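PDB 4MAQ: putative fumarylpyruvate hydrolase, which is a putative enzyme of the fumarylacetoacetate hydrolase (FAH) superfamily, built around the mixed beta-sheet fold of that family, from Burkholderia cenocepacia. Local coordinates for residues 164-170 and 221-227; 108-114 and 157-161; 86-90 and 173-177; 102-108 and 186-191. All blocks are in the same frame, centred on the assembly; numbering follows the deposited sequence.

Interaction 1 (164-170 and 221-227); sequences RIWLAVN and RVTGGVD
Arg164 and Asp227 form a salt bridge at one end of the antiparallel strand pair 164-169 and 221-226. In the conformer described, Arg164 NH2 meets the syn lone pair of Asp227 OD1 at 2.8 Å, the oxygen lying 25° out of the guanidinium plane, while NE adds weak bonds to both carboxylate oxygens. The side chain runs straight to CD, then bends at chi3 (47°). One water joins Asp227 OD2 to Arg164 N; another joins OD1 to Trp166 NE1, at the indole edge. At the far end, Asn170 OD1 accepts from Arg221 N at 2.9 Å, nearly straight (175°), and the Arg221 guanidinium turns away to a salt bridge with Glu233. Between the ends, Trp166 and Gly225 exchange backbone bonds, as do Ala168 and Thr223.

Trp166 lays its indole flat over the neighbouring strand: Gly224 CA sits 3.4 Å from the six-membered ring's centroid in a CH-pi contact, and Gly225 N lies over the same face. The same conformer sets Arg164 NH1 over the opposite face, near the rim. Ala168 CB touches Thr223 OG1 at 3.4 Å. On the other sheet face, Ile165 CG1 packs on Val226 CG2 (3.8 Å) and Leu167 CD1 on Val222 CG1 (3.9 Å). The pairing thus has an aliphatic face, where Ile165 and Leu167 meet strand 85-95, and another where the indole lies on glycine backbone, its N-H satisfied by water.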
# COMPACT_ATOMS: atom_id res chain seq x y z
N ARG B 164 4.57 -8.20 28.61
CA ARG B 164 3.27 -7.56 28.52
C ARG B 164 3.14 -6.65 27.29
O ARG B 164 4.03 -5.83 27.00
CB ARG B 164 2.99 -6.76 29.79
CG ARG B 164 1.59 -6.15 29.87
CD ARG B 164 1.40 -5.29 31.12
NE ARG B 164 2.52 -4.37 31.31
CZ ARG B 164 2.40 -3.11 31.74
NH1 ARG B 164 1.20 -2.60 32.00
NH2 ARG B 164 3.48 -2.36 31.89
N ILE B 165 2.01 -6.80 26.59
CA ILE B 165 1.61 -5.92 25.49
C ILE B 165 0.19 -5.47 25.86
O ILE B 165 -0.68 -6.31 26.17
CB ILE B 165 1.68 -6.62 24.10
CG1 ILE B 165 1.03 -5.75 23.02
CG2 ILE B 165 1.09 -8.04 24.12
CD1 ILE B 165 1.39 -6.13 21.59
N TRP B 166 -0.05 -4.16 25.88
CA TRP B 166 -1.28 -3.67 26.49
C TRP B 166 -1.73 -2.37 25.85
O TRP B 166 -0.93 -1.62 25.25
CB TRP B 166 -1.08 -3.50 28.02
CG TRP B 166 -0.06 -2.42 28.32
CD1 TRP B 166 1.32 -2.56 28.34
CD2 TRP B 166 -0.33 -1.05 28.61
NE1 TRP B 166 1.90 -1.33 28.62
CE2 TRP B 166 0.91 -0.40 28.79
CE3 TRP B 166 -1.52 -0.30 28.74
CZ2 TRP B 166 1.01 0.97 29.09
CZ3 TRP B 166 -1.42 1.08 29.03
CH2 TRP B 166 -0.16 1.69 29.20
N LEU B 167 -3.01 -2.08 26.02
CA LEU B 167 -3.57 -0.82 25.56
C LEU B 167 -4.72 -0.45 26.50
O LEU B 167 -5.51 -1.31 26.90
CB LEU B 167 -4.05 -0.94 24.10
CG LEU B 167 -4.76 0.28 23.47
CD1 LEU B 167 -4.57 0.26 21.97
CD2 LEU B 167 -6.25 0.35 23.81
N ALA B 168 -4.79 0.83 26.86
CA ALA B 168 -5.90 1.38 27.65
C ALA B 168 -6.51 2.57 26.95
O ALA B 168 -5.85 3.24 26.13
CB ALA B 168 -5.37 1.78 29.04
N VAL B 169 -7.77 2.82 27.28
CA VAL B 169 -8.52 3.96 26.75
C VAL B 169 -9.08 4.71 27.95
O VAL B 169 -9.79 4.13 28.79
CB VAL B 169 -9.68 3.49 25.83
CG1 VAL B 169 -10.59 4.65 25.45
CG2 VAL B 169 -9.14 2.80 24.59
N ASN B 170 -8.75 5.99 28.03
CA ASN B 170 -9.14 6.80 29.18
C ASN B 170 -8.78 6.11 30.50
O ASN B 170 -9.52 6.16 31.49
CB ASN B 170 -10.62 7.20 29.10
CG ASN B 170 -10.94 7.86 27.79
OD1 ASN B 170 -10.10 8.60 27.25
ND2 ASN B 170 -12.12 7.60 27.25
N ARG B 221 -8.34 9.19 25.08
CA ARG B 221 -6.91 9.15 25.39
C ARG B 221 -6.44 7.68 25.35
O ARG B 221 -6.87 6.86 26.16
CB ARG B 221 -6.61 9.77 26.77
CG ARG B 221 -5.12 9.74 27.16
CD ARG B 221 -4.83 10.40 28.52
NE ARG B 221 -5.42 11.75 28.47
CZ ARG B 221 -4.85 12.82 27.89
NH1 ARG B 221 -3.59 12.79 27.47
NH2 ARG B 221 -5.57 13.93 27.73
N VAL B 222 -5.58 7.36 24.37
CA VAL B 222 -5.12 5.99 24.18
C VAL B 222 -3.70 5.88 24.72
O VAL B 222 -2.83 6.68 24.36
CB VAL B 222 -5.15 5.62 22.68
CG1 VAL B 222 -4.87 4.12 22.50
CG2 VAL B 222 -6.49 6.03 22.07
N THR B 223 -3.50 4.92 25.60
CA THR B 223 -2.16 4.59 26.09
C THR B 223 -1.89 3.13 25.82
O THR B 223 -2.82 2.34 25.57
CB THR B 223 -2.04 4.86 27.61
OG1 THR B 223 -3.14 4.23 28.29
CG2 THR B 223 -2.05 6.37 27.90
N GLY B 224 -0.62 2.76 25.84
CA GLY B 224 -0.27 1.35 25.66
C GLY B 224 1.21 1.17 25.61
O GLY B 224 1.99 2.13 25.78
N GLY B 225 1.62 -0.07 25.37
CA GLY B 225 3.03 -0.36 25.38
C GLY B 225 3.36 -1.82 25.23
O GLY B 225 2.47 -2.68 25.24
N VAL B 226 4.65 -2.07 25.06
CA VAL B 226 5.19 -3.42 25.17
C VAL B 226 6.36 -3.27 26.13
O VAL B 226 7.22 -2.41 25.91
CB VAL B 226 5.67 -3.99 23.82
CG1 VAL B 226 6.38 -5.33 24.05
CG2 VAL B 226 4.48 -4.14 22.87
N ASP B 227 6.36 -4.07 27.19
CA ASP B 227 7.37 -3.89 28.23
C ASP B 227 8.78 -3.95 27.64
O ASP B 227 9.14 -4.90 26.92
CB ASP B 227 7.17 -4.91 29.36
CG ASP B 227 6.02 -4.56 30.29
OD1 ASP B 227 5.33 -3.52 30.12
OD2 ASP B 227 5.81 -5.31 31.26
O HOH W 1 6.30 -7.93 30.91
O HOH W 2 4.81 -1.21 28.66

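Interaction 2 (108-114 and 157-161); sequences LSHVWGY and TGHPA
No backbone bond joins 108-114 to 157-161: the CA atoms of Leu108 and His159 come no nearer than 7.5 Å, where a 3-10 turn leading into strand 111-122 faces the loop after helix 154-157. His159 holds CG beside its backbone N (chi1 -64°), which brings ND1 to Tyr114 OH, 2.7 Å away, in a hydrogen bond that either could donate, with ND1 in the plane of the phenol ring at its edge. The two rings meet rim to rim, their planes 72° apart. Pro160 then covers one face of Tyr114, its CD over the ring centre at 3.6 Å from the centroid, a CH-pi contact.

Leu108 CB stands over the middle of one face of the imidazole, 3.9 Å from the ring centroid, with CD1 reaching CG of His159 at 3.8 Å; Val111 CB approaches CE1. Thr157 OG1 bonds to Gly158 O at 2.7 Å, on a carbonyl lone pair, and also comes close to Tyr114 CD1. The chain leaves the helix at Gly158 (phi 67°).

One water sits 2.9 Å from His159 NE2 and gives a weak bond to Leu108 O; a second lies by Tyr114 OH and donates to Pro160 O. The phenol oxygen therefore has both imidazole and water as partners, and with a bond at each nitrogen and an aliphatic cover, the rotation of the His159 ring is well defined.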
# COMPACT_ATOMS: atom_id res chain seq x y z
N LEU B 108 15.88 -13.05 12.28
CA LEU B 108 16.16 -11.97 13.22
C LEU B 108 17.38 -11.14 12.81
O LEU B 108 17.46 -9.98 13.16
CB LEU B 108 16.26 -12.50 14.66
CG LEU B 108 14.94 -13.04 15.23
CD1 LEU B 108 15.17 -13.58 16.63
CD2 LEU B 108 13.83 -11.99 15.24
N SER B 109 18.29 -11.71 12.02
CA SER B 109 19.42 -10.93 11.52
C SER B 109 19.02 -9.84 10.54
O SER B 109 19.81 -8.95 10.25
CB SER B 109 20.49 -11.80 10.88
OG SER B 109 20.13 -12.18 9.57
N HIS B 110 17.79 -9.93 10.03
CA HIS B 110 17.23 -8.90 9.16
C HIS B 110 16.56 -7.78 9.92
O HIS B 110 16.09 -6.82 9.29
CB HIS B 110 16.23 -9.51 8.17
CG HIS B 110 16.87 -10.43 7.15
ND1 HIS B 110 17.11 -10.04 5.85
CD2 HIS B 110 17.34 -11.70 7.26
CE1 HIS B 110 17.68 -11.03 5.19
NE2 HIS B 110 17.82 -12.05 6.02
N VAL B 111 16.45 -7.90 11.24
CA VAL B 111 15.70 -6.91 12.03
C VAL B 111 16.60 -5.78 12.51
O VAL B 111 17.61 -6.04 13.17
CB VAL B 111 15.02 -7.58 13.24
CG1 VAL B 111 14.38 -6.56 14.17
CG2 VAL B 111 13.99 -8.59 12.75
N TRP B 112 16.26 -4.54 12.16
CA TRP B 112 16.95 -3.36 12.69
C TRP B 112 16.50 -3.06 14.13
O TRP B 112 17.32 -2.70 14.98
CB TRP B 112 16.72 -2.13 11.78
CG TRP B 112 17.47 -0.97 12.32
CD1 TRP B 112 18.79 -0.69 12.12
CD2 TRP B 112 16.99 -0.03 13.28
NE1 TRP B 112 19.15 0.40 12.85
CE2 TRP B 112 18.08 0.82 13.60
CE3 TRP B 112 15.75 0.20 13.90
CZ2 TRP B 112 17.97 1.88 14.50
CZ3 TRP B 112 15.65 1.26 14.81
CH2 TRP B 112 16.75 2.09 15.09
N GLY B 113 15.21 -3.13 14.41
CA GLY B 113 14.70 -2.71 15.70
C GLY B 113 13.22 -2.90 15.85
O GLY B 113 12.58 -3.59 15.05
N TYR B 114 12.68 -2.30 16.90
CA TYR B 114 11.31 -2.54 17.31
C TYR B 114 10.62 -1.27 17.75
O TYR B 114 11.25 -0.36 18.30
CB TYR B 114 11.28 -3.51 18.51
CG TYR B 114 11.77 -4.87 18.12
CD1 TYR B 114 13.13 -5.18 18.23
CD2 TYR B 114 10.90 -5.85 17.64
CE1 TYR B 114 13.62 -6.42 17.86
CE2 TYR B 114 11.38 -7.10 17.24
CZ TYR B 114 12.73 -7.38 17.36
OH TYR B 114 13.15 -8.65 16.97
N THR B 157 17.53 -3.46 22.64
CA THR B 157 16.37 -4.17 23.23
C THR B 157 16.52 -5.69 23.27
O THR B 157 15.77 -6.36 23.98
CB THR B 157 15.09 -3.87 22.43
OG1 THR B 157 15.30 -4.23 21.06
CG2 THR B 157 14.74 -2.39 22.50
N GLY B 158 17.44 -6.22 22.47
CA GLY B 158 17.36 -7.63 22.08
C GLY B 158 16.13 -7.88 21.20
O GLY B 158 15.49 -6.95 20.75
N HIS B 159 15.83 -9.15 20.95
CA HIS B 159 14.67 -9.53 20.14
C HIS B 159 13.61 -10.01 21.10
O HIS B 159 13.66 -11.14 21.53
CB HIS B 159 15.06 -10.61 19.12
CG HIS B 159 16.06 -10.15 18.11
ND1 HIS B 159 15.79 -9.18 17.17
CD2 HIS B 159 17.36 -10.51 17.92
CE1 HIS B 159 16.87 -8.97 16.43
NE2 HIS B 159 17.83 -9.76 16.86
N PRO B 160 12.63 -9.13 21.45
CA PRO B 160 11.69 -9.51 22.51
C PRO B 160 10.87 -10.73 22.10
O PRO B 160 10.40 -10.80 20.94
CB PRO B 160 10.80 -8.27 22.66
CG PRO B 160 10.90 -7.58 21.32
CD PRO B 160 12.34 -7.78 20.93
N ALA B 161 10.67 -11.65 23.03
CA ALA B 161 9.88 -12.87 22.75
C ALA B 161 8.83 -13.14 23.82
O ALA B 161 8.01 -14.04 23.67
CB ALA B 161 10.79 -14.08 22.56
O HOH W 3 20.15 -10.34 15.17
O HOH W 4 11.46 -10.64 18.27

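Interaction 3 (86-90 and 173-177); sequences HHEIE and TRQQG
His87 turns its ring inward with CG between its backbone N and carbonyl carbon (chi1 56°), while Gln175 runs out extended beyond CG (chi2 -170°), and the two side chains run alongside in opposite senses until the amide oxygen reaches strand 85-95. There Gln175 OE1 takes two hydrogen bonds from opposite faces of its amide plane: Ile89 N at 2.9 Å, tilted 29° from that plane, and His87 ND1 at 3.1 Å. The histidine approaches from above the amide, yet the oxygen lies almost in the imidazole plane.

Around this junction Ile89 CG2 packs against Gln175 CD at 3.7 Å, and Arg174 CB reaches the ring of His87 at CE1, 3.8 Å away. A water links His87 NE2 (2.7 Å) to Arg174 NH1 (2.8 Å); the arginine's NE is held by Asp172. Arg174 and Gln175 together form a classic beta bulge opposite Leu167.

Gln175 NE2 bonds to Thr209 OG1, so the amide is anchored at both ends. Its oxygen serves a buried backbone N-H, and its bond with the imidazole, consistent with a proton on ND1, joins two sheets through a polar bridge.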
# COMPACT_ATOMS: atom_id res chain seq x y z
N HIS B 86 -11.65 1.09 15.27
CA HIS B 86 -11.17 0.14 16.27
C HIS B 86 -9.67 0.20 16.47
O HIS B 86 -8.93 0.57 15.54
CB HIS B 86 -11.58 -1.28 15.90
CG HIS B 86 -13.02 -1.56 16.23
ND1 HIS B 86 -13.48 -2.80 16.62
CD2 HIS B 86 -14.09 -0.73 16.28
CE1 HIS B 86 -14.78 -2.73 16.85
NE2 HIS B 86 -15.17 -1.48 16.66
N HIS B 87 -9.22 -0.20 17.66
CA HIS B 87 -7.80 -0.28 18.01
C HIS B 87 -7.34 -1.72 18.11
O HIS B 87 -8.07 -2.58 18.60
CB HIS B 87 -7.51 0.39 19.37
CG HIS B 87 -8.33 -0.16 20.52
ND1 HIS B 87 -8.04 -1.37 21.13
CD2 HIS B 87 -9.42 0.33 21.14
CE1 HIS B 87 -8.92 -1.58 22.11
NE2 HIS B 87 -9.79 -0.58 22.11
N GLU B 88 -6.10 -1.96 17.68
CA GLU B 88 -5.39 -3.21 17.94
C GLU B 88 -3.94 -2.89 18.27
O GLU B 88 -3.17 -2.48 17.38
CB GLU B 88 -5.44 -4.14 16.73
CG GLU B 88 -6.82 -4.70 16.44
CD GLU B 88 -6.88 -5.33 15.08
OE1 GLU B 88 -6.03 -6.19 14.80
OE2 GLU B 88 -7.75 -4.95 14.29
N ILE B 89 -3.55 -3.09 19.53
CA ILE B 89 -2.15 -2.87 19.95
C ILE B 89 -1.23 -3.97 19.37
O ILE B 89 -1.59 -5.15 19.42
CB ILE B 89 -2.04 -2.87 21.50
CG1 ILE B 89 -0.63 -2.51 21.99
CG2 ILE B 89 -2.48 -4.19 22.14
CD1 ILE B 89 -0.36 -1.05 21.83
N GLU B 90 -0.06 -3.60 18.85
CA GLU B 90 0.85 -4.57 18.20
C GLU B 90 2.30 -4.22 18.41
O GLU B 90 2.65 -3.05 18.40
CB GLU B 90 0.56 -4.67 16.71
CG GLU B 90 -0.92 -4.86 16.45
CD GLU B 90 -1.31 -5.49 15.15
OE1 GLU B 90 -0.47 -6.03 14.41
OE2 GLU B 90 -2.54 -5.46 14.91
N THR B 173 -8.01 -0.40 31.00
CA THR B 173 -7.33 -1.38 30.16
C THR B 173 -8.34 -2.08 29.25
O THR B 173 -9.37 -2.58 29.71
CB THR B 173 -6.60 -2.42 31.03
OG1 THR B 173 -5.65 -1.74 31.85
CG2 THR B 173 -5.88 -3.44 30.15
N ARG B 174 -8.03 -2.11 27.95
CA ARG B 174 -8.88 -2.76 26.96
C ARG B 174 -8.21 -3.97 26.36
O ARG B 174 -8.90 -4.92 25.96
CB ARG B 174 -9.28 -1.77 25.84
CG ARG B 174 -9.94 -0.46 26.27
CD ARG B 174 -11.39 -0.64 26.70
NE ARG B 174 -11.92 0.54 27.42
CZ ARG B 174 -12.56 1.58 26.86
NH1 ARG B 174 -12.75 1.64 25.54
NH2 ARG B 174 -12.99 2.58 27.64
N GLN B 175 -6.88 -3.96 26.26
CA GLN B 175 -6.14 -5.13 25.76
C GLN B 175 -4.98 -5.40 26.67
O GLN B 175 -4.30 -4.47 27.10
CB GLN B 175 -5.61 -4.90 24.34
CG GLN B 175 -6.68 -4.55 23.31
CD GLN B 175 -6.13 -4.58 21.90
OE1 GLN B 175 -5.82 -3.53 21.32
NE2 GLN B 175 -5.97 -5.78 21.36
N GLN B 176 -4.72 -6.67 26.97
CA GLN B 176 -3.56 -7.04 27.75
C GLN B 176 -3.24 -8.49 27.43
O GLN B 176 -4.05 -9.39 27.69
CB GLN B 176 -3.81 -6.86 29.25
CG GLN B 176 -2.61 -7.06 30.16
CD GLN B 176 -2.95 -6.66 31.57
OE1 GLN B 176 -2.73 -5.51 31.97
NE2 GLN B 176 -3.54 -7.58 32.33
N GLY B 177 -2.08 -8.71 26.85
CA GLY B 177 -1.64 -10.04 26.56
C GLY B 177 -0.14 -10.13 26.73
O GLY B 177 0.48 -9.28 27.37
O HOH W 5 -12.15 0.11 23.28

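Interaction 4 (102-108 and 186-191); sequences IDPADAL and VPDVIA
Helix 186-196 packs its first turns against the short, weakly bonded helical turn about 104-107, which follows strand 85-95 and precedes strand 111-122 in the chain. No hydrogen bond crosses; the contact is made by aliphatic groups. Ala107 stands in the middle, its CB 3.7 Å from Ile190 CG2 and 4.0 Å from Pro187 CB, with Pro187 O nearby as well. Ile190 brings CG2 to this methyl because that branch lies anti to the backbone N, while its CG1 arm carries CD1 on toward Ala107 O. The same CG2 meets Ile102 CD1 at 4.1 Å, the two isoleucines meeting at a slant.

Proline faces proline at the next position: the CB of Pro187 is 3.4 Å from Pro104 O, and the two CB atoms are 4.3 Å apart. Pro104 CG also rests on the methyl of Ala191, 3.8 Å away, and beside Asp188 OD1, the aspartate side chain running at about a right angle to the proline's. Asp103 is the N-cap of the short turn, with OD1 accepting from Ala105 N on its anti side; Pro104 comes directly after the cap, and Pro187 sits near the start of its own helix.

Further along, Leu108 adds its CG against Pro187 CG and its CD2 methyl against Val186 CG1 (4.0 Å), over the start of helix 186-196. At the other end Ser194 OG bonds to both Ile102 N and Ala191 O, tying the chain before the turn to the longer helix.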
# COMPACT_ATOMS: atom_id res chain seq x y z
N ILE B 102 13.63 -15.96 3.22
CA ILE B 102 14.47 -15.93 4.40
C ILE B 102 14.11 -17.11 5.30
O ILE B 102 12.94 -17.32 5.62
CB ILE B 102 14.28 -14.59 5.17
CG1 ILE B 102 14.62 -13.40 4.28
CG2 ILE B 102 15.13 -14.58 6.45
CD1 ILE B 102 14.17 -12.07 4.85
N ASP B 103 15.11 -17.88 5.71
CA ASP B 103 14.85 -18.97 6.65
C ASP B 103 14.58 -18.37 8.03
O ASP B 103 15.26 -17.41 8.42
CB ASP B 103 16.06 -19.92 6.73
CG ASP B 103 15.77 -21.18 7.54
OD1 ASP B 103 15.91 -21.15 8.78
OD2 ASP B 103 15.41 -22.20 6.93
N PRO B 104 13.59 -18.94 8.78
CA PRO B 104 13.35 -18.44 10.13
C PRO B 104 14.60 -18.36 10.98
O PRO B 104 14.74 -17.42 11.77
CB PRO B 104 12.33 -19.43 10.69
CG PRO B 104 11.56 -19.86 9.48
CD PRO B 104 12.59 -19.96 8.39
N ALA B 105 15.52 -19.31 10.82
CA ALA B 105 16.75 -19.29 11.61
C ALA B 105 17.62 -18.06 11.35
O ALA B 105 18.45 -17.70 12.17
CB ALA B 105 17.55 -20.57 11.39
N ASP B 106 17.43 -17.41 10.20
CA ASP B 106 18.20 -16.23 9.78
C ASP B 106 17.40 -14.94 9.90
O ASP B 106 17.93 -13.85 9.67
CB ASP B 106 18.63 -16.39 8.32
CG ASP B 106 19.51 -17.61 8.10
OD1 ASP B 106 20.33 -17.91 8.99
OD2 ASP B 106 19.39 -18.26 7.03
N ALA B 107 16.12 -15.05 10.22
CA ALA B 107 15.22 -13.91 10.09
C ALA B 107 15.53 -12.74 11.03
O ALA B 107 15.49 -11.57 10.62
CB ALA B 107 13.79 -14.36 10.25
N LEU B 108 15.88 -13.05 12.28
CA LEU B 108 16.16 -11.97 13.22
C LEU B 108 17.38 -11.14 12.81
O LEU B 108 17.46 -9.98 13.16
CB LEU B 108 16.26 -12.50 14.66
CG LEU B 108 14.94 -13.04 15.23
CD1 LEU B 108 15.17 -13.58 16.63
CD2 LEU B 108 13.83 -11.99 15.24
N VAL B 186 7.98 -14.00 15.51
CA VAL B 186 8.52 -13.00 14.60
C VAL B 186 9.40 -13.60 13.48
O VAL B 186 9.21 -13.23 12.32
CB VAL B 186 9.26 -11.89 15.40
CG1 VAL B 186 10.08 -10.99 14.48
CG2 VAL B 186 8.24 -11.09 16.21
N PRO B 187 10.32 -14.55 13.79
CA PRO B 187 11.15 -15.08 12.69
C PRO B 187 10.32 -15.76 11.59
O PRO B 187 10.66 -15.66 10.40
CB PRO B 187 12.06 -16.12 13.37
CG PRO B 187 12.10 -15.72 14.81
CD PRO B 187 10.77 -15.06 15.10
N ASP B 188 9.23 -16.43 11.98
CA ASP B 188 8.37 -17.08 10.99
C ASP B 188 7.52 -16.09 10.22
O ASP B 188 7.30 -16.25 9.04
CB ASP B 188 7.46 -18.12 11.63
CG ASP B 188 8.23 -19.26 12.20
OD1 ASP B 188 8.82 -19.99 11.42
OD2 ASP B 188 8.26 -19.39 13.42
N VAL B 189 7.06 -15.03 10.90
CA VAL B 189 6.33 -13.98 10.21
C VAL B 189 7.21 -13.34 9.12
O VAL B 189 6.77 -13.17 7.98
CB VAL B 189 5.79 -12.94 11.20
CG1 VAL B 189 5.15 -11.80 10.43
CG2 VAL B 189 4.73 -13.60 12.08
N ILE B 190 8.45 -13.03 9.49
CA ILE B 190 9.41 -12.46 8.54
C ILE B 190 9.60 -13.41 7.35
O ILE B 190 9.57 -12.99 6.20
CB ILE B 190 10.76 -12.18 9.21
CG1 ILE B 190 10.61 -11.00 10.19
CG2 ILE B 190 11.87 -11.98 8.19
CD1 ILE B 190 11.78 -10.85 11.13
N ALA B 191 9.85 -14.68 7.63
CA ALA B 191 10.01 -15.68 6.58
C ALA B 191 8.81 -15.71 5.61
O ALA B 191 8.99 -15.70 4.38
CB ALA B 191 10.26 -17.06 7.20

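In the fold
Interactions 1 and 3 lie about 7 Å apart, centre to centre, and share a sheet: strand 164-169 pairs with 221-226 on one side and with 172-178 on the other, through probable hydrogen bonds such as Leu167 O to Arg174 N (2.8 Å). Interaction 3 then joins that sheet to the larger one, to which 86-90 belongs. Interactions 2 and 4 form a second cluster, with centres about 11 Å apart; they share Leu108, and Val111 CG2 packs on Ile190 CD1 at 3.6 Å. The clusters are separate, the centres of interactions 1 and 4 being about 27 Å apart, but strands 85-95 and 111-122, neighbours in the larger sheet, run between interactions 3 and 2.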